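Local coordinates for alpha-L-arabinofuranosidase B (PDB 6SXT), which hydrolyses terminal non-reducing alpha-L-arabinofuranosides in arabinoxylan, L-arabinan and related polysaccharides of the plant cell wall, at residues D173-A181 against S263-E271. Numbering follows the deposited sequence.
Sequences DTGAGHMEA and SGYNPMSKE. With LXE ([(1~{S},2~{S},3~{S},4~{S})-2-(hydroxymethyl)-3,4-bis(oxidanyl)cyclopentyl]azanium), chain G.
Glu271 OE2 accepts two hydrogen bonds from segment 173-181. His178 ND1 donates to Glu271 OE2 at 2.7 Å and reaches its anti lone pair, the one turned away from OE1. Thr174 OG1 donates, also at 2.7 Å, to Glu271 OE2 on the syn side, well above the carboxylate plane. The imidazole and carboxylate planes stand nearly perpendicular, 84° apart. A chi1 of 58° tucks Thr174 OG1 between its own backbone N and carbonyl carbon, facing the glutamate. Glu271 OE1 is taken by the backbone N of Thr169, so both oxygens are held and the carboxylate's rotation is fixed. The negative charge of Glu271, with a bound sulfate next to the ring, would probably favour a protonated His178.

The His178 ring is sandwiched. Ser269 CB makes a CH-pi contact over one face, 3.5 Å from the centroid of the His178 ring, and Thr174 O lies over the opposite face. Next to it, Ser269 N donates to Gly177 O at 2.8 Å, from above the carbonyl plane. Gly177 belongs to a type II turn, Gly175 to His178. At the tip of that turn, Ala176 CB sits over a face of the Tyr265 ring, 3.9 Å from the centroid.

At the far end, the bent chain of Lys270 lays CD 3.6 Å from Glu180 OE1. A water accepts from Lys270 NZ and lies within hydrogen-bonding distance of Glu180 OE1. The stronger partners lie elsewhere: Arg259 forms a salt bridge with Glu180, and Glu143 O and Gly141 O accept from Lys270.

Met179 SD lies 3.1 Å from O2' of the bound LXE, and Asp173 OD2 is hydrogen-bonded to Asn206. These two residues line the GH54 arabinofuranose pocket. Segment 263-271 backs their turn as a second layer, with Tyr265 OH bonded to O of the nucleophile Glu205 and to Asn207 ND2.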
# COMPACT_ATOMS: atom_id res chain seq x y z
N ASP A 173 0.78 9.00 21.56
CA ASP A 173 1.15 7.88 22.46
C ASP A 173 0.65 8.19 23.87
O ASP A 173 1.30 9.00 24.54
CB ASP A 173 2.65 7.64 22.39
CG ASP A 173 3.14 6.46 23.20
OD1 ASP A 173 2.38 5.97 24.07
OD2 ASP A 173 4.33 6.12 23.01
N THR A 174 -0.42 7.56 24.29
CA THR A 174 -1.00 7.67 25.64
C THR A 174 -0.61 6.49 26.52
O THR A 174 -1.19 6.37 27.61
CB THR A 174 -2.50 7.89 25.52
OG1 THR A 174 -3.04 6.77 24.79
CG2 THR A 174 -2.81 9.18 24.82
N GLY A 175 0.29 5.64 26.05
CA GLY A 175 0.91 4.62 26.90
C GLY A 175 0.67 3.19 26.52
O GLY A 175 -0.27 2.88 25.74
N ALA A 176 1.39 2.31 27.19
CA ALA A 176 1.22 0.85 27.07
C ALA A 176 -0.25 0.50 27.24
O ALA A 176 -0.93 0.95 28.22
CB ALA A 176 2.08 0.14 28.10
N GLY A 177 -0.78 -0.37 26.37
CA GLY A 177 -2.16 -0.84 26.47
C GLY A 177 -3.20 0.03 25.79
O GLY A 177 -4.37 -0.35 25.86
N HIS A 178 -2.79 1.14 25.20
CA HIS A 178 -3.71 2.10 24.54
C HIS A 178 -3.79 1.81 23.03
O HIS A 178 -4.26 2.66 22.28
CB HIS A 178 -3.30 3.55 24.82
CG HIS A 178 -3.56 3.91 26.26
ND1 HIS A 178 -4.60 4.75 26.63
CD2 HIS A 178 -2.96 3.53 27.42
CE1 HIS A 178 -4.63 4.88 27.96
NE2 HIS A 178 -3.61 4.20 28.47
N MET A 179 -3.39 0.62 22.65
CA MET A 179 -3.51 0.16 21.24
C MET A 179 -3.72 -1.35 21.26
O MET A 179 -3.25 -2.06 22.17
CB MET A 179 -2.24 0.43 20.44
CG MET A 179 -2.19 1.83 19.91
SD MET A 179 -0.66 2.18 19.05
CE MET A 179 -1.00 1.18 17.59
N GLU A 180 -4.40 -1.84 20.24
CA GLU A 180 -4.38 -3.28 19.92
C GLU A 180 -4.64 -3.40 18.41
O GLU A 180 -5.83 -3.27 17.98
CB GLU A 180 -5.45 -3.99 20.69
CG GLU A 180 -5.41 -5.51 20.53
CD GLU A 180 -6.38 -6.20 21.46
OE1 GLU A 180 -7.60 -6.06 21.30
OE2 GLU A 180 -5.85 -6.88 22.41
N ALA A 181 -3.57 -3.58 17.67
CA ALA A 181 -3.65 -3.57 16.20
C ALA A 181 -2.71 -4.61 15.62
O ALA A 181 -1.65 -4.94 16.15
CB ALA A 181 -3.33 -2.19 15.71
N SER A 263 4.48 -4.07 32.65
CA SER A 263 3.58 -3.03 33.20
C SER A 263 2.79 -2.38 32.08
O SER A 263 3.42 -1.89 31.13
CB SER A 263 4.34 -1.93 33.95
OG SER A 263 4.77 -2.38 35.23
N GLY A 264 1.48 -2.35 32.23
CA GLY A 264 0.59 -1.52 31.41
C GLY A 264 -0.13 -2.33 30.35
O GLY A 264 -1.01 -1.76 29.72
N TYR A 265 0.07 -3.65 30.25
CA TYR A 265 -0.65 -4.47 29.24
C TYR A 265 -1.77 -5.30 29.81
O TYR A 265 -2.46 -6.04 29.07
CB TYR A 265 0.37 -5.30 28.46
CG TYR A 265 1.36 -4.45 27.74
CD1 TYR A 265 0.98 -3.66 26.66
CD2 TYR A 265 2.67 -4.32 28.15
CE1 TYR A 265 1.88 -2.84 26.01
CE2 TYR A 265 3.58 -3.50 27.53
CZ TYR A 265 3.20 -2.75 26.44
OH TYR A 265 4.11 -1.97 25.84
N ASN A 266 -2.08 -5.23 31.13
CA ASN A 266 -3.23 -5.93 31.66
C ASN A 266 -3.68 -5.20 32.92
O ASN A 266 -2.84 -5.05 33.80
CB ASN A 266 -2.93 -7.39 31.99
CG ASN A 266 -4.13 -8.16 32.40
OD1 ASN A 266 -5.16 -8.17 31.73
ND2 ASN A 266 -4.03 -8.85 33.54
N PRO A 267 -4.95 -4.75 33.01
CA PRO A 267 -5.88 -4.73 31.88
C PRO A 267 -5.38 -3.75 30.80
O PRO A 267 -4.52 -2.89 30.97
CB PRO A 267 -7.21 -4.21 32.44
CG PRO A 267 -6.76 -3.41 33.64
CD PRO A 267 -5.58 -4.16 34.20
N MET A 268 -5.97 -3.90 29.59
CA MET A 268 -5.71 -2.95 28.49
C MET A 268 -6.53 -1.68 28.70
O MET A 268 -7.54 -1.74 29.48
CB MET A 268 -6.10 -3.59 27.13
CG MET A 268 -5.23 -4.78 26.76
SD MET A 268 -3.58 -4.47 26.31
CE MET A 268 -3.86 -3.75 24.66
N SER A 269 -6.15 -0.64 27.97
CA SER A 269 -6.76 0.71 27.98
C SER A 269 -7.13 1.14 26.55
O SER A 269 -6.69 2.20 26.11
CB SER A 269 -5.81 1.68 28.59
OG SER A 269 -5.53 1.26 29.91
N LYS A 270 -7.85 0.28 25.83
CA LYS A 270 -8.09 0.62 24.40
C LYS A 270 -8.99 1.85 24.30
O LYS A 270 -9.89 2.03 25.18
CB LYS A 270 -8.69 -0.57 23.70
CG LYS A 270 -7.74 -1.76 23.71
CD LYS A 270 -8.28 -2.88 22.91
CE LYS A 270 -9.60 -3.37 23.35
NZ LYS A 270 -9.46 -4.08 24.66
N GLU A 271 -8.79 2.63 23.25
CA GLU A 271 -9.52 3.91 23.10
C GLU A 271 -10.57 3.84 21.99
O GLU A 271 -11.41 4.75 21.92
CB GLU A 271 -8.51 5.02 22.89
CG GLU A 271 -7.52 5.12 24.06
CD GLU A 271 -6.70 6.40 24.08
OE1 GLU A 271 -6.92 7.27 23.22
OE2 GLU A 271 -5.75 6.47 24.91
C1' LXE G . 3.43 4.05 19.94
C2' LXE G . 2.77 3.99 18.56
O2' LXE G . 1.44 4.39 18.61
C3' LXE G . 2.94 2.57 18.24
O3' LXE G . 2.56 2.34 16.82
C4' LXE G . 4.44 2.41 18.43
C5' LXE G . 4.85 0.98 18.71
O5' LXE G . 4.17 0.36 19.78
C6' LXE G . 4.75 3.38 19.63
N1' LXE G . 5.77 4.34 19.12
O HOH W 1 -6.74 1.58 21.62
O HOH W 2 -8.72 -6.40 23.70